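Local coordinates for AHL synthase (Burkholderia glumae, PDB 3P2H), which probably makes N-acyl-homoserine lactone quorum-sensing signals from a fatty acyl group on acyl carrier protein and S-adenosyl-L-methionine, at residues Y47-T52 / T74-L79; W98-F103 / P122-A127; I140-C145 / R170-C175. The protein carries 3 engineered substitutions. All coordinates share one frame; numbering follows the deposited sequence.

Contact 1 of 3, residues Y47-T52 / T74-L79; sequences YDRDDT and TRPYLL. With MTA (5'-deoxy-5'-methylthioadenosine), chain B.
Arg-75 reaches across to Asp-51 with an almost fully stretched side chain, and its NH1 forms a salt bridge to Asp-51 OD1, 3.1 Å away. Only NH1 comes within salt-bridge distance, the two planes being 50° apart. Asp-51 spends its carboxylate mainly on Arg-49, which takes it side-on: NE bonds to OD2 and NH2 to OD1, each through a syn lone pair. One aspartate between two arginines makes a salt-bridge network in which the carboxylate is shared by both guanidinium groups.

Pro-76 follows, and its carbonyl oxygen accepts from both Arg-49 and a water. Arg-49 NH1 donates to Pro-76 O at 3.0 Å, nearly straight at 169° and within the guanidinium plane, while the water, which accepts from Arg-49 NH2 at 2.9 Å, donates to the same oxygen. With the carboxylate on the NE/NH2 edge and the carbonyl and water side by side at the NH1/NH2 end, the guanidinium is held flat; arginine suits the place because it has N-H groups for all three.

At Tyr-77, the N-cap of helix 78-81, the carbonyl carbon comes to 3.4 Å from Tyr-47 CE1. Leu-78 N then lies over one face of the Tyr-47 ring, near its rim, and Leu-78 CD1 meets Tyr-47 CE2 at 3.6 Å. The phenol OH of Tyr-47 is bonded to Glu-81.

Leu-78 CD1 also touches MTA C6 at 3.7 Å, and Tyr-47 CE2 approaches MTA N6 at 3.8 Å. The tyrosine brings a ring edge to N6 and the leucine a methyl to C6, and together they form part of the adenine pocket at the start of a short helix.

Contact 2 of 3, residues W98-F103 / P122-A127; sequences WELSRF and PMLAAA. With NOO (N-(3-oxocyclohex-1-en-1-yl)octanamide), chain C; MTA (5'-deoxy-5'-methylthioadenosine), chain B.
Leu-100 and Phe-103 both carry CG anti to the backbone N (chi1 178° and -175°), which sends the leucine methyls and the phenyl ring from strand 97-105 toward helix 120-133. Leu-124 on the helix has the same first torsion, and its CD1 comes to 4.1 Å from Leu-100 CD2. The other leucine branch, Leu-100 CD1, rests against Ala-127 CB at 4.2 Å; alanine, with one methyl, lets the helix lie close to the strand here.

Phe-103 inserts the far end of its ring against the helix backbone. Its CE1 meets Met-123 CB at 3.8 Å, and its CZ meets Leu-124 N at the same distance, with that nitrogen near the ring plane, at the edge. The phenyl and the methionine chain pass one another running opposite ways. All five touching residues are buried and apolar, as befits a sheet-to-helix interface; Met-147 and Phe-151 of helix 145-154 extend it on Phe-103 and Leu-124.

The same residues also meet the inhibitor: Leu-100 CD2, which touches Leu-124, lies against the octanoyl chain as well. Leu-100 CB is 3.5 Å from C13 of that chain, and Phe-103 CB is 3.3 Å from its C9. Phe-103 N donates a weak hydrogen bond to the inhibitor's amide oxygen O8. Arg-102, where the chain turns a corner, sends NH1 and NH2 together to MTA N7 in two weak, bent bonds, the NH1 one at 3.1 Å; salt bridges to Glu-43 and Asp-45 position its guanidinium. Packed on the helix and lined by both ligands, this strand forms part of the wall of the inhibitor's acyl-chain pocket and of the nucleoside site.

Contact 3 of 3, residues I140-C145 / R170-C175; sequences IGVTFC and RMVVAC. With NOO (N-(3-oxocyclohex-1-en-1-yl)octanamide), chain C.
Antiparallel pairing of strands 138-144 and 170-178 builds one wall of the inhibitor pocket. Gly-141 with Cys-175 and Thr-143 with Val-173 are hydrogen-bonded pairs. In the second, Thr-143 N to Val-173 O is nearly straight (173°, 2.9 Å), whereas Gly-141 N to Cys-175 O is weak. Cys-145 N, just past the strand end, adds a bond to Met-171 O.

Val-142, on the face carrying Ala-174, meets Val-172, CG1 to CG2 at 3.8 Å, branched residues suited to a strand. On the face shared by Thr-143 and Cys-175, Thr-143 CG2 presses on Cys-175 CB at a tight 3.3 Å, and the same methyl lies 3.4 Å from inhibitor C12. Gly-141, with no side chain, lets the octanoyl tail pass close to the backbone.

With CG anti to its carbonyl carbon (chi1 -69°), Phe-144 turns one ring face to the inhibitor's cyclohexenone, whose C3 sits 4.0 Å above the ring centre. Val-172 CG1 touches Phe-144 CD1 at 3.7 Å, and Arg-170 runs alongside, its CD 4.0 Å from Phe-144 CE2. The result is a paired-strand pocket wall, in which a glycine makes room for the acyl tail and a phenylalanine backs the head group.

How the contacts relate
Contacts 2 and 3 are buried and share one sheet, since strands 97-105 and 138-144 run side by side; contact 1 is only partly buried and lies toward the surface. Their chemistry follows: contact 1 mixes a salt-bridge network with aromatic packing, contact 2 is apolar between strand and helix, and contact 3 rests on backbone hydrogen bonds. Helix 78-81 joins them, for Leu-79 N bonds Glu-99 OE2 of contact 2, and the Leu-79 methyls pack on Ile-140 and Val-142 of contact 3. Contacts 1 and 2 meet at MTA, which Val-142 of contact 3 also touches, and contacts 2 and 3 meet at the inhibitor.

Contact 1 of 3, residues Y47-T52 / T74-L79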
loop_
_atom_site.group_PDB
_atom_site.type_symbol
_atom_site.label_atom_id
_atom_site.label_comp_id
_atom_site.label_asym_id
_atom_site.label_seq_id
_atom_site.Cartn_x
_atom_site.Cartn_y
_atom_site.Cartn_z
ATOM N N TYR A 47 0.799 12.343 3.983
ATOM C CA TYR A 47 1.125 11.680 2.728
ATOM C C TYR A 47 -0.051 11.556 1.765
ATOM O O TYR A 47 0.083 11.006 0.673
ATOM C CB TYR A 47 1.752 10.326 3.028
ATOM C CG TYR A 47 3.001 10.510 3.851
ATOM C CD1 TYR A 47 4.124 11.121 3.300
ATOM C CD2 TYR A 47 3.024 10.185 5.202
ATOM C CE1 TYR A 47 5.236 11.419 4.080
ATOM C CE2 TYR A 47 4.128 10.477 5.991
ATOM C CZ TYR A 47 5.229 11.101 5.423
ATOM O OH TYR A 47 6.302 11.456 6.201
ATOM N N ASP A 48 -1.200 12.082 2.177
ATOM C CA ASP A 48 -2.385 12.072 1.332
ATOM C C ASP A 48 -2.399 13.434 0.644
ATOM O O ASP A 48 -2.841 14.421 1.220
ATOM C CB ASP A 48 -3.634 11.866 2.187
ATOM C CG ASP A 48 -3.711 10.466 2.757
ATOM O OD1 ASP A 48 -3.716 9.512 1.956
ATOM O OD2 ASP A 48 -3.757 10.318 3.994
ATOM N N ARG A 49 -1.889 13.474 -0.584
ATOM C CA ARG A 49 -1.779 14.713 -1.353
ATOM C C ARG A 49 -2.473 14.599 -2.705
ATOM O O ARG A 49 -2.923 13.523 -3.093
ATOM C CB ARG A 49 -0.301 15.045 -1.584
ATOM C CG ARG A 49 0.584 14.877 -0.355
ATOM C CD ARG A 49 2.052 15.204 -0.657
ATOM N NE ARG A 49 2.595 14.391 -1.747
ATOM C CZ ARG A 49 3.576 13.502 -1.617
ATOM N NH1 ARG A 49 4.143 13.294 -0.432
ATOM N NH2 ARG A 49 3.995 12.819 -2.676
ATOM N N ASP A 50 -2.538 15.707 -3.433
ATOM C CA ASP A 50 -3.181 15.697 -4.739
ATOM C C ASP A 50 -2.511 14.695 -5.669
ATOM O O ASP A 50 -3.177 14.088 -6.509
ATOM C CB ASP A 50 -3.124 17.078 -5.399
ATOM C CG ASP A 50 -3.997 18.106 -4.705
ATOM O OD1 ASP A 50 -4.873 17.731 -3.893
ATOM O OD2 ASP A 50 -3.812 19.308 -4.991
ATOM N N ASP A 51 -1.198 14.524 -5.518
ATOM C CA ASP A 51 -0.443 13.615 -6.380
ATOM C C ASP A 51 -0.415 12.155 -5.919
ATOM O O ASP A 51 0.095 11.285 -6.626
ATOM C CB ASP A 51 0.991 14.139 -6.559
ATOM C CG ASP A 51 1.815 14.051 -5.291
ATOM O OD1 ASP A 51 2.748 13.222 -5.254
ATOM O OD2 ASP A 51 1.533 14.801 -4.332
ATOM N N THR A 52 -0.975 11.886 -4.743
ATOM C CA THR A 52 -0.999 10.528 -4.212
ATOM C C THR A 52 -1.850 9.631 -5.100
ATOM O O THR A 52 -2.872 10.063 -5.623
ATOM C CB THR A 52 -1.579 10.504 -2.783
ATOM O OG1 THR A 52 -0.798 11.359 -1.940
ATOM C CG2 THR A 52 -1.553 9.093 -2.220
ATOM N N THR A 74 10.729 9.715 -5.011
ATOM C CA THR A 74 11.404 10.964 -5.333
ATOM C C THR A 74 10.725 12.120 -4.595
ATOM O O THR A 74 11.182 13.261 -4.646
ATOM C CB THR A 74 11.381 11.247 -6.836
ATOM O OG1 THR A 74 10.030 11.248 -7.297
ATOM C CG2 THR A 74 12.177 10.194 -7.589
ATOM N N ARG A 75 9.620 11.816 -3.923
ATOM C CA ARG A 75 8.900 12.821 -3.148
ATOM C C ARG A 75 8.780 12.290 -1.728
ATOM O O ARG A 75 9.021 11.110 -1.484
ATOM C CB ARG A 75 7.516 13.089 -3.746
ATOM C CG ARG A 75 7.569 13.811 -5.086
ATOM C CD ARG A 75 6.197 14.305 -5.529
ATOM N NE ARG A 75 6.252 14.833 -6.887
ATOM C CZ ARG A 75 5.222 15.362 -7.540
ATOM N NH1 ARG A 75 4.029 15.442 -6.964
ATOM N NH2 ARG A 75 5.390 15.811 -8.779
ATOM N N PRO A 76 8.413 13.152 -0.771
ATOM C CA PRO A 76 8.282 12.720 0.624
ATOM C C PRO A 76 7.410 11.484 0.817
ATOM O O PRO A 76 6.343 11.381 0.217
ATOM C CB PRO A 76 7.689 13.949 1.307
ATOM C CG PRO A 76 8.274 15.085 0.510
ATOM C CD PRO A 76 8.109 14.590 -0.905
ATOM N N TYR A 77 7.880 10.543 1.635
ATOM C CA TYR A 77 7.107 9.338 1.936
ATOM C C TYR A 77 7.276 8.832 3.381
ATOM O O TYR A 77 8.227 9.188 4.074
ATOM C CB TYR A 77 7.370 8.227 0.909
ATOM C CG TYR A 77 8.774 7.667 0.805
ATOM C CD1 TYR A 77 9.786 8.353 0.124
ATOM C CD2 TYR A 77 9.060 6.396 1.295
ATOM C CE1 TYR A 77 11.050 7.766 -0.075
ATOM C CE2 TYR A 77 10.308 5.807 1.106
ATOM C CZ TYR A 77 11.295 6.490 0.418
ATOM O OH TYR A 77 12.504 5.865 0.195
ATOM N N LEU A 78 6.325 8.014 3.821
ATOM C CA LEU A 78 6.269 7.496 5.190
ATOM C C LEU A 78 7.505 6.800 5.767
ATOM O O LEU A 78 8.016 7.202 6.809
ATOM C CB LEU A 78 5.039 6.583 5.320
ATOM C CG LEU A 78 4.610 6.109 6.713
ATOM C CD1 LEU A 78 4.521 7.295 7.658
ATOM C CD2 LEU A 78 3.264 5.400 6.616
ATOM N N LEU A 79 7.976 5.749 5.111
ATOM C CA LEU A 79 9.145 5.020 5.592
ATOM C C LEU A 79 10.353 5.954 5.687
ATOM O O LEU A 79 11.116 5.924 6.649
ATOM C CB LEU A 79 9.444 3.856 4.635
ATOM C CG LEU A 79 10.650 2.949 4.899
ATOM C CD1 LEU A 79 10.588 2.367 6.311
ATOM C CD2 LEU A 79 10.674 1.837 3.856
HETATM C CS MTA B . 2.868 1.445 9.308
HETATM S "S5'" MTA B . 3.370 0.699 10.888
HETATM C "C5'" MTA B . 2.000 1.215 11.966
HETATM C "C4'" MTA B . 2.344 2.462 12.784
HETATM O "O4'" MTA B . 2.595 3.548 11.849
HETATM C "C2'" MTA B . 0.711 4.220 13.060
HETATM O "O2'" MTA B . 0.071 5.103 13.986
HETATM C "C3'" MTA B . 1.137 2.833 13.656
HETATM O "O3'" MTA B . 1.573 3.009 15.010
HETATM C "C1'" MTA B . 2.032 4.738 12.462
HETATM N N9 MTA B . 1.817 5.751 11.409
HETATM C C8 MTA B . 1.126 5.597 10.231
HETATM N N7 MTA B . 1.137 6.692 9.534
HETATM C C5 MTA B . 1.840 7.634 10.214
HETATM C C6 MTA B . 2.198 9.003 9.976
HETATM N N6 MTA B . 1.792 9.634 8.814
HETATM N N1 MTA B . 2.946 9.669 10.916
HETATM C C2 MTA B . 3.358 9.067 12.071
HETATM N N3 MTA B . 3.022 7.765 12.308
HETATM C C4 MTA B . 2.288 7.030 11.439
HETATM O O HOH W 1 5.925 10.665 -2.432
#

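Contact 2 of 3, residues W98-F103 / P122-A127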
loop_
_atom_site.group_PDB
_atom_site.type_symbol
_atom_site.label_atom_id
_atom_site.label_comp_id
_atom_site.label_asym_id
_atom_site.label_seq_id
_atom_site.Cartn_x
_atom_site.Cartn_y
_atom_site.Cartn_z
ATOM N N TRP A 98 8.700 2.984 -5.772
ATOM C CA TRP A 98 7.495 3.635 -5.264
ATOM C C TRP A 98 7.172 2.996 -3.917
ATOM O O TRP A 98 7.481 1.827 -3.700
ATOM C CB TRP A 98 6.310 3.427 -6.220
ATOM C CG TRP A 98 6.237 4.422 -7.343
ATOM C CD1 TRP A 98 7.182 4.652 -8.301
ATOM C CD2 TRP A 98 5.165 5.335 -7.611
ATOM N NE1 TRP A 98 6.765 5.653 -9.149
ATOM C CE2 TRP A 98 5.530 6.090 -8.746
ATOM C CE3 TRP A 98 3.930 5.590 -7.000
ATOM C CZ2 TRP A 98 4.708 7.085 -9.282
ATOM C CZ3 TRP A 98 3.110 6.582 -7.534
ATOM C CH2 TRP A 98 3.505 7.316 -8.662
ATOM N N GLU A 99 6.562 3.760 -3.018
ATOM C CA GLU A 99 6.206 3.233 -1.709
ATOM C C GLU A 99 4.745 2.824 -1.627
ATOM O O GLU A 99 3.851 3.582 -2.011
ATOM C CB GLU A 99 6.469 4.253 -0.597
ATOM C CG GLU A 99 6.031 3.723 0.767
ATOM C CD GLU A 99 5.912 4.799 1.824
ATOM O OE1 GLU A 99 5.160 5.763 1.597
ATOM O OE2 GLU A 99 6.559 4.674 2.883
ATOM N N LEU A 100 4.514 1.624 -1.109
ATOM C CA LEU A 100 3.165 1.108 -0.934
ATOM C C LEU A 100 2.835 1.240 0.547
ATOM O O LEU A 100 3.574 0.740 1.389
ATOM C CB LEU A 100 3.103 -0.365 -1.353
ATOM C CG LEU A 100 1.752 -1.069 -1.185
ATOM C CD1 LEU A 100 0.696 -0.363 -2.020
ATOM C CD2 LEU A 100 1.876 -2.532 -1.602
ATOM N N SER A 101 1.746 1.936 0.865
ATOM C CA SER A 101 1.336 2.109 2.256
ATOM C C SER A 101 -0.183 1.996 2.393
ATOM O O SER A 101 -0.885 1.834 1.400
ATOM C CB SER A 101 1.805 3.464 2.796
ATOM O OG SER A 101 1.305 4.528 2.012
ATOM N N ARG A 102 -0.677 2.088 3.625
ATOM C CA ARG A 102 -2.105 1.986 3.899
ATOM C C ARG A 102 -2.722 0.902 3.020
ATOM O O ARG A 102 -3.673 1.143 2.276
ATOM C CB ARG A 102 -2.795 3.334 3.651
ATOM C CG ARG A 102 -2.398 4.444 4.628
ATOM C CD ARG A 102 -2.747 4.088 6.075
ATOM N NE ARG A 102 -2.703 5.249 6.965
ATOM C CZ ARG A 102 -1.591 5.859 7.371
ATOM N NH1 ARG A 102 -1.669 6.911 8.175
ATOM N NH2 ARG A 102 -0.397 5.416 6.985
ATOM N N PHE A 103 -2.160 -0.296 3.112
ATOM C CA PHE A 103 -2.618 -1.433 2.331
ATOM C C PHE A 103 -3.483 -2.333 3.204
ATOM O O PHE A 103 -3.044 -2.798 4.251
ATOM C CB PHE A 103 -1.417 -2.226 1.809
ATOM C CG PHE A 103 -1.782 -3.359 0.897
ATOM C CD1 PHE A 103 -2.083 -3.127 -0.437
ATOM C CD2 PHE A 103 -1.814 -4.670 1.373
ATOM C CE1 PHE A 103 -2.408 -4.179 -1.287
ATOM C CE2 PHE A 103 -2.141 -5.732 0.527
ATOM C CZ PHE A 103 -2.437 -5.484 -0.805
ATOM N N PRO A 122 -5.825 -9.440 -5.500
ATOM C CA PRO A 122 -6.292 -8.444 -6.473
ATOM C C PRO A 122 -5.855 -7.019 -6.128
ATOM O O PRO A 122 -5.511 -6.235 -7.015
ATOM C CB PRO A 122 -7.811 -8.628 -6.464
ATOM C CG PRO A 122 -8.090 -9.151 -5.072
ATOM C CD PRO A 122 -6.959 -10.117 -4.845
ATOM N N MET A 123 -5.852 -6.696 -4.838
ATOM C CA MET A 123 -5.434 -5.372 -4.398
ATOM C C MET A 123 -3.962 -5.156 -4.745
ATOM O O MET A 123 -3.576 -4.100 -5.235
ATOM C CB MET A 123 -5.645 -5.217 -2.888
ATOM C CG MET A 123 -7.092 -4.995 -2.472
ATOM S SD MET A 123 -7.832 -3.518 -3.224
ATOM C CE MET A 123 -6.640 -2.272 -2.755
ATOM N N LEU A 124 -3.143 -6.169 -4.494
ATOM C CA LEU A 124 -1.722 -6.076 -4.789
ATOM C C LEU A 124 -1.489 -5.979 -6.294
ATOM O O LEU A 124 -0.677 -5.170 -6.755
ATOM C CB LEU A 124 -0.986 -7.295 -4.231
ATOM C CG LEU A 124 0.545 -7.264 -4.294
ATOM C CD1 LEU A 124 1.079 -6.006 -3.614
ATOM C CD2 LEU A 124 1.096 -8.511 -3.613
ATOM N N ALA A 125 -2.204 -6.798 -7.059
ATOM C CA ALA A 125 -2.059 -6.797 -8.514
ATOM C C ALA A 125 -2.304 -5.413 -9.103
ATOM O O ALA A 125 -1.558 -4.956 -9.966
ATOM C CB ALA A 125 -3.014 -7.799 -9.134
ATOM N N ALA A 126 -3.356 -4.751 -8.630
ATOM C CA ALA A 126 -3.704 -3.415 -9.111
ATOM C C ALA A 126 -2.587 -2.430 -8.792
ATOM O O ALA A 126 -2.167 -1.654 -9.645
ATOM C CB ALA A 126 -5.012 -2.950 -8.471
ATOM N N ALA A 127 -2.109 -2.465 -7.552
ATOM C CA ALA A 127 -1.034 -1.580 -7.123
ATOM C C ALA A 127 0.213 -1.794 -7.976
ATOM O O ALA A 127 0.774 -0.844 -8.524
ATOM C CB ALA A 127 -0.712 -1.831 -5.655
HETATM C C1 NOO C . -2.757 -5.413 7.381
HETATM O O1 NOO C . -2.644 -6.584 7.730
HETATM C C2 NOO C . -1.657 -4.677 6.626
HETATM C C3 NOO C . -1.464 -3.294 6.751
HETATM C C4 NOO C . -2.541 -2.493 7.512
HETATM C C5 NOO C . -3.998 -3.098 7.427
HETATM C C6 NOO C . -4.055 -4.625 7.743
HETATM N N7 NOO C . -0.322 -2.550 6.231
HETATM C C8 NOO C . -0.156 -1.325 5.532
HETATM O O8 NOO C . -0.629 -0.250 5.889
HETATM C C9 NOO C . 0.676 -1.294 4.231
HETATM C C10 NOO C . 1.561 -2.507 3.842
HETATM C C11 NOO C . 2.768 -2.020 2.996
HETATM C C12 NOO C . 3.121 -2.987 1.852
HETATM C C13 NOO C . 4.400 -2.532 1.116
HETATM C C14 NOO C . 5.196 -3.732 0.568
HETATM C C15 NOO C . 6.331 -3.282 -0.357
HETATM C CS MTA B . 2.868 1.445 9.308
HETATM S "S5'" MTA B . 3.370 0.699 10.888
HETATM C "C5'" MTA B . 2.000 1.215 11.966
HETATM C "C4'" MTA B . 2.344 2.462 12.784
HETATM O "O4'" MTA B . 2.595 3.548 11.849
HETATM C "C2'" MTA B . 0.711 4.220 13.060
HETATM O "O2'" MTA B . 0.071 5.103 13.986
HETATM C "C3'" MTA B . 1.137 2.833 13.656
HETATM O "O3'" MTA B . 1.573 3.009 15.010
HETATM C "C1'" MTA B . 2.032 4.738 12.462
HETATM N N9 MTA B . 1.817 5.751 11.409
HETATM C C8 MTA B . 1.126 5.597 10.231
HETATM N N7 MTA B . 1.137 6.692 9.534
HETATM C C5 MTA B . 1.840 7.634 10.214
HETATM C C6 MTA B . 2.198 9.003 9.976
HETATM N N6 MTA B . 1.792 9.634 8.814
HETATM N N1 MTA B . 2.946 9.669 10.916
HETATM C C2 MTA B . 3.358 9.067 12.071
HETATM N N3 MTA B . 3.022 7.765 12.308
HETATM C C4 MTA B . 2.288 7.030 11.439
#

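Contact 3 of 3, residues I140-C145 / R170-C175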
loop_
_atom_site.group_PDB
_atom_site.type_symbol
_atom_site.label_atom_id
_atom_site.label_comp_id
_atom_site.label_asym_id
_atom_site.label_seq_id
_atom_site.Cartn_x
_atom_site.Cartn_y
_atom_site.Cartn_z
ATOM N N ILE A 140 8.389 -0.533 -2.083
ATOM C CA ILE A 140 8.975 -0.628 -0.756
ATOM C C ILE A 140 7.958 -0.106 0.248
ATOM O O ILE A 140 7.126 0.732 -0.086
ATOM C CB ILE A 140 10.292 0.182 -0.661
ATOM C CG1 ILE A 140 11.010 -0.155 0.651
ATOM C CG2 ILE A 140 10.006 1.674 -0.757
ATOM C CD1 ILE A 140 12.408 0.406 0.750
ATOM N N GLY A 141 8.004 -0.618 1.473
ATOM C CA GLY A 141 7.061 -0.162 2.475
ATOM C C GLY A 141 7.045 -1.004 3.734
ATOM O O GLY A 141 7.444 -2.169 3.730
ATOM N N VAL A 142 6.586 -0.403 4.824
ATOM C CA VAL A 142 6.510 -1.109 6.088
ATOM C C VAL A 142 5.290 -2.003 6.020
ATOM O O VAL A 142 4.177 -1.538 5.751
ATOM C CB VAL A 142 6.364 -0.133 7.270
ATOM C CG1 VAL A 142 6.264 -0.904 8.568
ATOM C CG2 VAL A 142 7.539 0.814 7.299
ATOM N N THR A 143 5.492 -3.289 6.259
ATOM C CA THR A 143 4.382 -4.225 6.194
ATOM C C THR A 143 4.341 -5.112 7.423
ATOM O O THR A 143 5.382 -5.488 7.959
ATOM C CB THR A 143 4.502 -5.138 4.957
ATOM O OG1 THR A 143 5.105 -6.382 5.332
ATOM C CG2 THR A 143 5.382 -4.491 3.914
ATOM N N PHE A 144 3.132 -5.433 7.874
ATOM C CA PHE A 144 2.969 -6.321 9.014
ATOM C C PHE A 144 3.584 -7.639 8.540
ATOM O O PHE A 144 3.459 -7.986 7.367
ATOM C CB PHE A 144 1.484 -6.527 9.312
ATOM C CG PHE A 144 0.788 -5.308 9.855
ATOM C CD1 PHE A 144 1.339 -4.039 9.708
ATOM C CD2 PHE A 144 -0.447 -5.429 10.486
ATOM C CE1 PHE A 144 0.666 -2.908 10.183
ATOM C CE2 PHE A 144 -1.123 -4.309 10.961
ATOM C CZ PHE A 144 -0.569 -3.049 10.810
ATOM N N CYS A 145 4.258 -8.365 9.422
ATOM C CA CYS A 145 4.853 -9.622 8.993
ATOM C C CYS A 145 3.772 -10.600 8.538
ATOM O O CYS A 145 4.006 -11.426 7.668
ATOM C CB CYS A 145 5.700 -10.225 10.113
ATOM S SG CYS A 145 7.264 -9.351 10.345
ATOM N N ARG A 170 2.944 -4.737 17.462
ATOM C CA ARG A 170 2.675 -5.300 16.131
ATOM C C ARG A 170 3.959 -5.563 15.349
ATOM O O ARG A 170 4.687 -4.632 15.011
ATOM C CB ARG A 170 1.777 -4.359 15.320
ATOM C CG ARG A 170 0.326 -4.308 15.786
ATOM C CD ARG A 170 -0.531 -3.434 14.866
ATOM N NE ARG A 170 -0.375 -2.011 15.160
ATOM C CZ ARG A 170 -0.659 -1.466 16.344
ATOM N NH1 ARG A 170 -1.114 -2.230 17.335
ATOM N NH2 ARG A 170 -0.487 -0.162 16.543
ATOM N N MET A 171 4.226 -6.832 15.052
ATOM C CA MET A 171 5.432 -7.201 14.317
ATOM C C MET A 171 5.350 -6.730 12.872
ATOM O O MET A 171 4.423 -7.091 12.147
ATOM C CB MET A 171 5.632 -8.718 14.346
ATOM C CG MET A 171 6.982 -9.184 13.792
ATOM S SD MET A 171 8.409 -8.730 14.835
ATOM C CE MET A 171 7.999 -9.619 16.323
ATOM N N VAL A 172 6.321 -5.918 12.463
ATOM C CA VAL A 172 6.374 -5.390 11.105
ATOM C C VAL A 172 7.802 -5.421 10.575
ATOM O O VAL A 172 8.755 -5.665 11.322
ATOM C CB VAL A 172 5.873 -3.927 11.041
ATOM C CG1 VAL A 172 4.502 -3.809 11.690
ATOM C CG2 VAL A 172 6.873 -3.009 11.730
ATOM N N VAL A 173 7.946 -5.165 9.282
ATOM C CA VAL A 173 9.256 -5.163 8.664
ATOM C C VAL A 173 9.233 -4.348 7.383
ATOM O O VAL A 173 8.221 -4.304 6.688
ATOM C CB VAL A 173 9.713 -6.609 8.342
ATOM C CG1 VAL A 173 8.834 -7.208 7.246
ATOM C CG2 VAL A 173 11.167 -6.611 7.938
ATOM N N ALA A 174 10.339 -3.675 7.085
ATOM C CA ALA A 174 10.426 -2.897 5.857
ATOM C C ALA A 174 10.515 -3.970 4.777
ATOM O O ALA A 174 11.356 -4.865 4.858
ATOM C CB ALA A 174 11.669 -2.032 5.865
ATOM N N CYS A 175 9.657 -3.882 3.769
ATOM C CA CYS A 175 9.619 -4.909 2.735
ATOM C C CYS A 175 9.723 -4.415 1.298
ATOM O O CYS A 175 9.123 -3.400 0.927
ATOM C CB CYS A 175 8.322 -5.713 2.916
ATOM S SG CYS A 175 8.027 -7.150 1.845
HETATM C C1 NOO C . -2.757 -5.413 7.381
HETATM O O1 NOO C . -2.644 -6.584 7.730
HETATM C C2 NOO C . -1.657 -4.677 6.626
HETATM C C3 NOO C . -1.464 -3.294 6.751
HETATM C C4 NOO C . -2.541 -2.493 7.512
HETATM C C5 NOO C . -3.998 -3.098 7.427
HETATM C C6 NOO C . -4.055 -4.625 7.743
HETATM N N7 NOO C . -0.322 -2.550 6.231
HETATM C C8 NOO C . -0.156 -1.325 5.532
HETATM O O8 NOO C . -0.629 -0.250 5.889
HETATM C C9 NOO C . 0.676 -1.294 4.231
HETATM C C10 NOO C . 1.561 -2.507 3.842
HETATM C C11 NOO C . 2.768 -2.020 2.996
HETATM C C12 NOO C . 3.121 -2.987 1.852
HETATM C C13 NOO C . 4.400 -2.532 1.116
HETATM C C14 NOO C . 5.196 -3.732 0.568
HETATM C C15 NOO C . 6.331 -3.282 -0.357
#